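Local coordinates for stringent starvation protein A homolog (Haemophilus influenzae, PDB 3LYK) that probably binds the RNA polymerase holoenzyme, but not the core enzyme, in an equimolar complex, and belongs to the glutathione S-transferase superfamily, at residues 19-27 against 189-197; 105-113 against 124-135. All blocks are in the same frame, centred on the assembly; numbering follows the deposited sequence.

Contact 1 of 2, residues 19-27 against 189-197; sequences HQVKIVLAE and RDSFLQSVG
The carboxylate of E27 is gripped side-on by the guanidinium of R189, both main bonds converging on one oxygen: R189 NE and R189 NH2 reach E27 OE2 at 3.0 and 3.1 Å. These nitrogens sit out of the carboxylate plane, on one face and on the syn side of OE2, the carboxylate and guanidinium planes being 32° apart. S191 OG is modelled 2.5 Å from E27 OE2, so short that the exact length is doubtful, and a water bridges E27 OE2 to S191 N. A bend at chi2 (-69°) folds the end of E27 toward these donors. At the other end H19 NE2 donates, nearly in its ring plane, to S195 OG at 2.9 Å; S195 OG in turn donates to F192 O at 2.6 Å, which fixes its rotation. This is an interface between the thioredoxin-like N-terminal domain and the helical C-terminal domain of the GST fold, its helix axes 8.0 Å apart. Small residues permit the approach, A26 CB lying 3.8 Å from S191 CB. Between the polar ends, I23 CD1 packs on F192 CD1, and the H19 ring meets F192 obliquely. Further out, W162 contacts both rings, while F150 makes a cation-pi contact with R189.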
loop_
_atom_site.group_PDB
_atom_site.type_symbol
_atom_site.label_atom_id
_atom_site.label_comp_id
_atom_site.label_asym_id
_atom_site.label_seq_id
_atom_site.Cartn_x
_atom_site.Cartn_y
_atom_site.Cartn_z
ATOM N N HIS B 19 12.837 -7.574 7.362
ATOM C CA HIS B 19 13.340 -8.740 6.637
ATOM C C HIS B 19 12.988 -8.685 5.117
ATOM O O HIS B 19 13.846 -8.912 4.260
ATOM C CB HIS B 19 12.872 -10.032 7.312
ATOM C CG HIS B 19 13.575 -11.249 6.801
ATOM N ND1 HIS B 19 13.240 -12.527 7.192
ATOM C CD2 HIS B 19 14.598 -11.378 5.912
ATOM C CE1 HIS B 19 14.010 -13.394 6.553
ATOM N NE2 HIS B 19 14.839 -12.719 5.767
ATOM N N GLN B 20 11.732 -8.345 4.789
ATOM C CA GLN B 20 11.341 -8.170 3.389
ATOM C C GLN B 20 12.313 -7.232 2.633
ATOM O O GLN B 20 12.760 -7.543 1.518
ATOM C CB GLN B 20 9.932 -7.539 3.277
ATOM C CG GLN B 20 8.791 -8.328 3.897
ATOM C CD GLN B 20 7.478 -7.530 3.821
ATOM O OE1 GLN B 20 7.484 -6.301 3.767
ATOM N NE2 GLN B 20 6.378 -8.221 3.857
ATOM N N VAL B 21 12.575 -6.070 3.230
ATOM C CA VAL B 21 13.398 -5.063 2.611
ATOM C C VAL B 21 14.862 -5.548 2.439
ATOM O O VAL B 21 15.481 -5.359 1.354
ATOM C CB VAL B 21 13.341 -3.709 3.399
ATOM C CG1 VAL B 21 14.350 -2.686 2.822
ATOM C CG2 VAL B 21 11.916 -3.090 3.289
ATOM N N LYS B 22 15.393 -6.227 3.457
ATOM C CA LYS B 22 16.790 -6.770 3.314
ATOM C C LYS B 22 16.892 -7.782 2.217
ATOM O O LYS B 22 17.887 -7.850 1.570
ATOM C CB LYS B 22 17.329 -7.391 4.611
ATOM C CG LYS B 22 17.454 -6.401 5.756
ATOM C CD LYS B 22 17.791 -7.224 7.022
ATOM C CE LYS B 22 18.226 -6.344 8.142
ATOM N NZ LYS B 22 18.307 -7.194 9.368
ATOM N N ILE B 23 15.869 -8.582 1.987
ATOM C CA ILE B 23 15.951 -9.527 0.874
ATOM C C ILE B 23 16.025 -8.750 -0.446
ATOM O O ILE B 23 16.836 -9.054 -1.334
ATOM C CB ILE B 23 14.745 -10.436 0.871
ATOM C CG1 ILE B 23 14.784 -11.324 2.109
ATOM C CG2 ILE B 23 14.708 -11.272 -0.432
ATOM C CD1 ILE B 23 13.473 -12.133 2.292
ATOM N N VAL B 24 15.202 -7.710 -0.565
ATOM C CA VAL B 24 15.225 -6.916 -1.832
ATOM C C VAL B 24 16.546 -6.198 -2.034
ATOM O O VAL B 24 17.097 -6.215 -3.143
ATOM C CB VAL B 24 14.002 -5.950 -1.921
ATOM C CG1 VAL B 24 14.107 -5.056 -3.141
ATOM C CG2 VAL B 24 12.685 -6.837 -1.934
ATOM N N LEU B 25 17.082 -5.601 -0.972
ATOM C CA LEU B 25 18.416 -4.965 -1.067
ATOM C C LEU B 25 19.504 -5.944 -1.549
ATOM O O LEU B 25 20.324 -5.560 -2.381
ATOM C CB LEU B 25 18.840 -4.315 0.254
ATOM C CG LEU B 25 18.077 -3.036 0.645
ATOM C CD1 LEU B 25 18.141 -2.742 2.161
ATOM C CD2 LEU B 25 18.592 -1.832 -0.144
ATOM N N ALA B 26 19.452 -7.201 -1.078
ATOM C CA ALA B 26 20.442 -8.199 -1.422
ATOM C C ALA B 26 20.209 -8.719 -2.839
ATOM O O ALA B 26 21.171 -8.913 -3.562
ATOM C CB ALA B 26 20.441 -9.348 -0.397
ATOM N N GLU B 27 18.944 -8.908 -3.244
ATOM C CA GLU B 27 18.666 -9.279 -4.619
ATOM C C GLU B 27 19.270 -8.280 -5.590
ATOM O O GLU B 27 19.816 -8.673 -6.607
ATOM C CB GLU B 27 17.167 -9.340 -4.905
ATOM C CG GLU B 27 16.472 -10.619 -4.523
ATOM C CD GLU B 27 16.902 -11.824 -5.409
ATOM O OE1 GLU B 27 17.015 -11.661 -6.656
ATOM O OE2 GLU B 27 17.083 -12.931 -4.851
ATOM N N ARG B 189 18.597 -19.146 -1.537
ATOM C CA ARG B 189 18.962 -18.130 -2.538
ATOM C C ARG B 189 20.009 -17.232 -1.928
ATOM O O ARG B 189 19.936 -16.959 -0.725
ATOM C CB ARG B 189 17.743 -17.246 -2.886
ATOM C CG ARG B 189 16.814 -17.842 -3.869
ATOM C CD ARG B 189 15.689 -16.822 -4.186
ATOM N NE ARG B 189 16.098 -15.781 -5.129
ATOM C CZ ARG B 189 16.111 -15.910 -6.462
ATOM N NH1 ARG B 189 15.780 -17.042 -7.045
ATOM N NH2 ARG B 189 16.475 -14.893 -7.230
ATOM N N ASP B 190 20.957 -16.728 -2.735
ATOM C CA ASP B 190 21.996 -15.808 -2.211
ATOM C C ASP B 190 21.418 -14.645 -1.410
ATOM O O ASP B 190 21.986 -14.244 -0.370
ATOM C CB ASP B 190 22.863 -15.197 -3.333
ATOM C CG ASP B 190 23.888 -16.204 -3.905
ATOM O OD1 ASP B 190 24.087 -17.293 -3.282
ATOM O OD2 ASP B 190 24.499 -15.907 -4.975
ATOM N N SER B 191 20.298 -14.096 -1.887
ATOM C CA SER B 191 19.745 -12.888 -1.218
ATOM C C SER B 191 19.171 -13.236 0.145
ATOM O O SER B 191 19.311 -12.487 1.100
ATOM C CB SER B 191 18.683 -12.189 -2.103
ATOM O OG SER B 191 17.619 -13.090 -2.448
ATOM N N PHE B 192 18.484 -14.356 0.220
ATOM C CA PHE B 192 17.902 -14.767 1.476
ATOM C C PHE B 192 19.014 -15.049 2.485
ATOM O O PHE B 192 18.945 -14.576 3.631
ATOM C CB PHE B 192 16.990 -15.986 1.334
ATOM C CG PHE B 192 16.189 -16.240 2.568
ATOM C CD1 PHE B 192 14.921 -15.684 2.712
ATOM C CD2 PHE B 192 16.739 -16.954 3.625
ATOM C CE1 PHE B 192 14.191 -15.864 3.907
ATOM C CE2 PHE B 192 16.037 -17.160 4.813
ATOM C CZ PHE B 192 14.749 -16.616 4.975
ATOM N N LEU B 193 20.043 -15.783 2.046
ATOM C CA LEU B 193 21.246 -16.028 2.874
ATOM C C LEU B 193 21.832 -14.743 3.440
ATOM O O LEU B 193 22.026 -14.646 4.649
ATOM C CB LEU B 193 22.318 -16.781 2.083
ATOM C CG LEU B 193 21.863 -18.168 1.636
ATOM C CD1 LEU B 193 22.860 -18.720 0.607
ATOM C CD2 LEU B 193 21.769 -19.086 2.869
ATOM N N GLN B 194 22.063 -13.734 2.594
ATOM C CA GLN B 194 22.495 -12.437 3.098
ATOM C C GLN B 194 21.520 -11.785 4.045
ATOM O O GLN B 194 21.942 -11.101 4.969
ATOM C CB GLN B 194 22.736 -11.456 1.963
ATOM C CG GLN B 194 24.034 -11.702 1.210
ATOM C CD GLN B 194 24.092 -10.859 -0.027
ATOM O OE1 GLN B 194 24.132 -11.383 -1.135
ATOM N NE2 GLN B 194 24.041 -9.537 0.149
ATOM N N SER B 195 20.216 -11.965 3.826
ATOM C CA SER B 195 19.241 -11.262 4.672
ATOM C C SER B 195 19.193 -11.766 6.106
ATOM O O SER B 195 18.800 -11.006 6.998
ATOM C CB SER B 195 17.831 -11.324 4.065
ATOM O OG SER B 195 17.264 -12.628 4.179
ATOM N N VAL B 196 19.522 -13.049 6.320
ATOM C CA VAL B 196 19.494 -13.637 7.673
ATOM C C VAL B 196 20.899 -13.837 8.213
ATOM O O VAL B 196 21.095 -14.583 9.194
ATOM C CB VAL B 196 18.733 -15.004 7.721
ATOM C CG1 VAL B 196 17.299 -14.859 7.199
ATOM C CG2 VAL B 196 19.480 -16.114 6.951
ATOM N N GLY B 197 21.875 -13.206 7.553
ATOM C CA GLY B 197 23.294 -13.320 7.912
ATOM C C GLY B 197 23.639 -12.542 9.171
ATOM O O GLY B 197 23.105 -11.451 9.399
HETATM O O HOH W 1 19.419 -14.381 -4.698
#

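Contact 2 of 2, residues 105-113 against 124-135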
loop_
_atom_site.group_PDB
_atom_site.type_symbol
_atom_site.label_atom_id
_atom_site.label_comp_id
_atom_site.label_asym_id
_atom_site.label_seq_id
_atom_site.Cartn_x
_atom_site.Cartn_y
_atom_site.Cartn_z
ATOM N N ASP B 105 -4.251 -11.075 5.773
ATOM C CA ASP B 105 -4.785 -12.328 6.283
ATOM C C ASP B 105 -3.767 -13.147 7.132
ATOM O O ASP B 105 -4.136 -13.677 8.183
ATOM C CB ASP B 105 -5.248 -13.229 5.130
ATOM C CG ASP B 105 -6.370 -12.604 4.268
ATOM O OD1 ASP B 105 -6.719 -13.215 3.232
ATOM O OD2 ASP B 105 -6.899 -11.529 4.601
ATOM N N TRP B 106 -2.510 -13.283 6.673
ATOM C CA TRP B 106 -1.549 -14.146 7.380
ATOM C C TRP B 106 -0.705 -13.439 8.413
ATOM O O TRP B 106 -0.529 -13.965 9.503
ATOM C CB TRP B 106 -0.658 -14.896 6.411
ATOM C CG TRP B 106 -1.389 -15.861 5.555
ATOM C CD1 TRP B 106 -2.658 -16.353 5.753
ATOM C CD2 TRP B 106 -0.883 -16.517 4.399
ATOM N NE1 TRP B 106 -2.978 -17.249 4.761
ATOM C CE2 TRP B 106 -1.905 -17.370 3.918
ATOM C CE3 TRP B 106 0.350 -16.481 3.720
ATOM C CZ2 TRP B 106 -1.743 -18.162 2.774
ATOM C CZ3 TRP B 106 0.515 -17.271 2.592
ATOM C CH2 TRP B 106 -0.524 -18.098 2.125
ATOM N N TYR B 107 -0.201 -12.236 8.112
ATOM C CA TYR B 107 0.674 -11.536 9.037
ATOM C C TYR B 107 0.129 -11.314 10.463
ATOM O O TYR B 107 0.921 -11.392 11.429
ATOM C CB TYR B 107 1.230 -10.241 8.419
ATOM C CG TYR B 107 2.418 -10.425 7.451
ATOM C CD1 TYR B 107 2.561 -11.579 6.684
ATOM C CD2 TYR B 107 3.399 -9.429 7.324
ATOM C CE1 TYR B 107 3.637 -11.760 5.806
ATOM C CE2 TYR B 107 4.481 -9.590 6.431
ATOM C CZ TYR B 107 4.585 -10.770 5.684
ATOM O OH TYR B 107 5.654 -10.949 4.828
ATOM N N PRO B 108 -1.186 -10.964 10.612
ATOM C CA PRO B 108 -1.670 -10.770 12.000
ATOM C C PRO B 108 -1.709 -12.059 12.798
ATOM O O PRO B 108 -1.470 -12.019 13.985
ATOM C CB PRO B 108 -3.106 -10.219 11.825
ATOM C CG PRO B 108 -3.077 -9.540 10.440
ATOM C CD PRO B 108 -2.153 -10.430 9.614
ATOM N N THR B 109 -2.005 -13.172 12.144
ATOM C CA THR B 109 -1.988 -14.488 12.768
ATOM C C THR B 109 -0.552 -14.851 13.217
ATOM O O THR B 109 -0.336 -15.342 14.335
ATOM C CB THR B 109 -2.543 -15.543 11.812
ATOM O OG1 THR B 109 -3.778 -15.079 11.290
ATOM C CG2 THR B 109 -2.783 -16.919 12.517
ATOM N N LEU B 110 0.426 -14.557 12.365
ATOM C CA LEU B 110 1.829 -14.735 12.731
ATOM C C LEU B 110 2.181 -13.903 13.940
ATOM O O LEU B 110 2.836 -14.398 14.841
ATOM C CB LEU B 110 2.775 -14.415 11.543
ATOM C CG LEU B 110 4.279 -14.570 11.799
ATOM C CD1 LEU B 110 4.628 -16.031 12.180
ATOM C CD2 LEU B 110 5.111 -14.050 10.593
ATOM N N ALA B 111 1.750 -12.641 13.977
ATOM C CA ALA B 111 2.024 -11.796 15.141
ATOM C C ALA B 111 1.390 -12.355 16.450
ATOM O O ALA B 111 1.985 -12.268 17.522
ATOM C CB ALA B 111 1.566 -10.383 14.909
ATOM N N LYS B 112 0.177 -12.878 16.336
ATOM C CA LYS B 112 -0.535 -13.540 17.445
ATOM C C LYS B 112 0.321 -14.732 17.917
ATOM O O LYS B 112 0.519 -14.941 19.130
ATOM C CB LYS B 112 -1.891 -14.025 16.916
ATOM C CG LYS B 112 -2.982 -14.326 17.941
ATOM C CD LYS B 112 -4.245 -14.895 17.245
ATOM C CE LYS B 112 -4.824 -16.114 17.976
ATOM N NZ LYS B 112 -5.511 -17.017 16.987
ATOM N N ALA B 113 0.849 -15.491 16.949
ATOM C CA ALA B 113 1.668 -16.676 17.234
ATOM C C ALA B 113 2.966 -16.348 17.950
ATOM O O ALA B 113 3.522 -17.188 18.614
ATOM C CB ALA B 113 1.943 -17.489 15.961
ATOM N N ALA B 124 -2.998 -19.901 16.818
ATOM C CA ALA B 124 -2.440 -19.202 15.647
ATOM C C ALA B 124 -1.570 -20.126 14.790
ATOM O O ALA B 124 -1.753 -20.206 13.568
ATOM C CB ALA B 124 -1.682 -17.982 16.086
ATOM N N LEU B 125 -0.661 -20.868 15.426
ATOM C CA LEU B 125 0.172 -21.839 14.709
ATOM C C LEU B 125 -0.611 -22.902 13.942
ATOM O O LEU B 125 -0.290 -23.207 12.782
ATOM C CB LEU B 125 1.182 -22.511 15.635
ATOM C CG LEU B 125 2.265 -21.625 16.265
ATOM C CD1 LEU B 125 3.142 -22.432 17.226
ATOM C CD2 LEU B 125 3.127 -20.941 15.188
ATOM N N LYS B 126 -1.641 -23.464 14.569
ATOM C CA LYS B 126 -2.446 -24.471 13.882
ATOM C C LYS B 126 -3.184 -23.865 12.695
ATOM O O LYS B 126 -3.264 -24.480 11.624
ATOM C CB LYS B 126 -3.445 -25.144 14.831
ATOM C CG LYS B 126 -4.116 -26.403 14.219
ATOM C CD LYS B 126 -4.429 -27.455 15.296
ATOM C CE LYS B 126 -5.629 -27.036 16.173
ATOM N NZ LYS B 126 -6.889 -27.485 15.528
ATOM N N GLN B 127 -3.714 -22.661 12.887
ATOM C CA GLN B 127 -4.414 -21.973 11.819
ATOM C C GLN B 127 -3.491 -21.676 10.617
ATOM O O GLN B 127 -3.859 -21.944 9.471
ATOM C CB GLN B 127 -5.082 -20.692 12.344
ATOM C CG GLN B 127 -6.272 -20.223 11.463
ATOM C CD GLN B 127 -6.470 -18.692 11.466
ATOM O OE1 GLN B 127 -6.496 -18.060 12.518
ATOM N NE2 GLN B 127 -6.612 -18.105 10.281
ATOM N N LEU B 128 -2.299 -21.133 10.877
ATOM C CA LEU B 128 -1.335 -20.841 9.785
ATOM C C LEU B 128 -0.892 -22.096 9.065
ATOM O O LEU B 128 -0.818 -22.135 7.839
ATOM C CB LEU B 128 -0.113 -20.086 10.308
ATOM C CG LEU B 128 -0.310 -18.577 10.385
ATOM C CD1 LEU B 128 0.856 -17.939 11.089
ATOM C CD2 LEU B 128 -0.522 -17.958 8.990
ATOM N N LYS B 129 -0.615 -23.127 9.858
ATOM C CA LYS B 129 -0.290 -24.454 9.351
ATOM C C LYS B 129 -1.374 -25.020 8.415
ATOM O O LYS B 129 -1.070 -25.441 7.289
ATOM C CB LYS B 129 -0.015 -25.404 10.522
ATOM C CG LYS B 129 0.666 -26.694 10.132
ATOM C CD LYS B 129 1.157 -27.439 11.342
ATOM C CE LYS B 129 2.061 -28.548 10.892
ATOM N NZ LYS B 129 2.693 -29.176 12.075
ATOM N N GLU B 130 -2.630 -25.011 8.862
ATOM C CA GLU B 130 -3.723 -25.499 8.011
ATOM C C GLU B 130 -3.798 -24.698 6.700
ATOM O O GLU B 130 -3.816 -25.278 5.605
ATOM C CB GLU B 130 -5.067 -25.420 8.724
ATOM C CG GLU B 130 -5.301 -26.460 9.811
ATOM C CD GLU B 130 -6.649 -26.261 10.532
ATOM O OE1 GLU B 130 -7.508 -27.177 10.459
ATOM O OE2 GLU B 130 -6.851 -25.182 11.159
ATOM N N GLU B 131 -3.814 -23.369 6.823
ATOM C CA GLU B 131 -3.903 -22.489 5.654
ATOM C C GLU B 131 -2.789 -22.673 4.630
ATOM O O GLU B 131 -3.051 -22.750 3.430
ATOM C CB GLU B 131 -4.003 -21.035 6.086
ATOM C CG GLU B 131 -5.444 -20.556 6.124
ATOM C CD GLU B 131 -5.700 -19.507 7.187
ATOM O OE1 GLU B 131 -4.727 -18.954 7.772
ATOM O OE2 GLU B 131 -6.894 -19.235 7.438
ATOM N N LEU B 132 -1.546 -22.749 5.099
ATOM C CA LEU B 132 -0.437 -22.987 4.191
ATOM C C LEU B 132 -0.514 -24.368 3.510
ATOM O O LEU B 132 -0.294 -24.485 2.299
ATOM C CB LEU B 132 0.902 -22.747 4.895
ATOM C CG LEU B 132 1.204 -21.242 5.035
ATOM C CD1 LEU B 132 2.069 -20.965 6.220
ATOM C CD2 LEU B 132 1.824 -20.671 3.757
ATOM N N LEU B 133 -0.862 -25.398 4.275
ATOM C CA LEU B 133 -1.117 -26.709 3.672
ATOM C C LEU B 133 -2.233 -26.624 2.613
ATOM O O LEU B 133 -2.081 -27.136 1.504
ATOM C CB LEU B 133 -1.382 -27.795 4.740
ATOM C CG LEU B 133 -0.112 -28.318 5.452
ATOM C CD1 LEU B 133 -0.463 -29.353 6.531
ATOM C CD2 LEU B 133 0.951 -28.901 4.479
ATOM N N GLY B 134 -3.308 -25.910 2.940
ATOM C CA GLY B 134 -4.415 -25.671 2.012
ATOM C C GLY B 134 -4.028 -25.101 0.656
ATOM O O GLY B 134 -4.628 -25.460 -0.356
ATOM N N ILE B 135 -3.023 -24.229 0.613
ATOM C CA ILE B 135 -2.594 -23.656 -0.683
ATOM C C ILE B 135 -1.473 -24.422 -1.394
ATOM O O ILE B 135 -0.994 -24.009 -2.447
ATOM C CB ILE B 135 -2.340 -22.109 -0.629
ATOM C CG1 ILE B 135 -1.297 -21.725 0.428
ATOM C CG2 ILE B 135 -3.650 -21.380 -0.372
ATOM C CD1 ILE B 135 0.127 -21.917 -0.015
#
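W106 lays its indole along residues 128-135, meeting L128, L132 and I135 in turn. The CB bond itself does not aim at the partner helix; with CG anti to the carbonyl carbon (chi1 -65°), the indole is nevertheless carried to L128, L132 and E131. L128 CD2 lies 4.0 Å from W106 CB, and L132 CD2 is 3.8 Å from W106 CZ3. The W106 and I135 side chains come from opposite directions, W106 CH2 to I135 CG1 4.1 Å. The E131 carboxylate slides past the indole with its plane only 22° from that of the ring; E131 OE2 accepts Q127 NE2 at 3.1 Å, nearly in the amide plane of Q127, a bond that holds the two residues together one turn apart on the same helix. L128 is shared three ways: its branch point CG meets T109 CG2 at 3.7 Å, CD1 packs on the L110 backbone and CB, and CD2 turns to W106. The T109 methyl reaches this leucine because it is anti to the backbone N, while OG1 stands anti to the carbonyl carbon and makes a weak bond to D105 O. Toward the connecting turn two alanines meet, A113 CB touching A124 CB at 3.7 Å, with L125 CD2 also against A113 CB. No hydrogen bond crosses between the segments. With axes 8.9 Å apart at 145°, they form an antiparallel helical hairpin, part of the all-helical C-terminal domain of the GST fold.

How the contacts relate
The centres of contacts 1 and 2 lie about 23 Å apart, on opposite sides of the chain's centre. In sequence, both segments of contact 2 fall between those of contact 1, so the first joins the chain's early and late parts while the second pairs neighbouring helices. A direct link runs from 19-27 to 105-113: Q20 NE2 and Y107 OH are 3.0 Å apart, a probable hydrogen bond, and Y107 OH also bonds to Y156 O. Helix 152-165 touches both, taking H19, Q20, I23 and V24 of 19-27 and W106, L110, L128 and L132 of contact 2. Beyond contact 2, D105 OD1 bonds to Y52 OH of the second subunit.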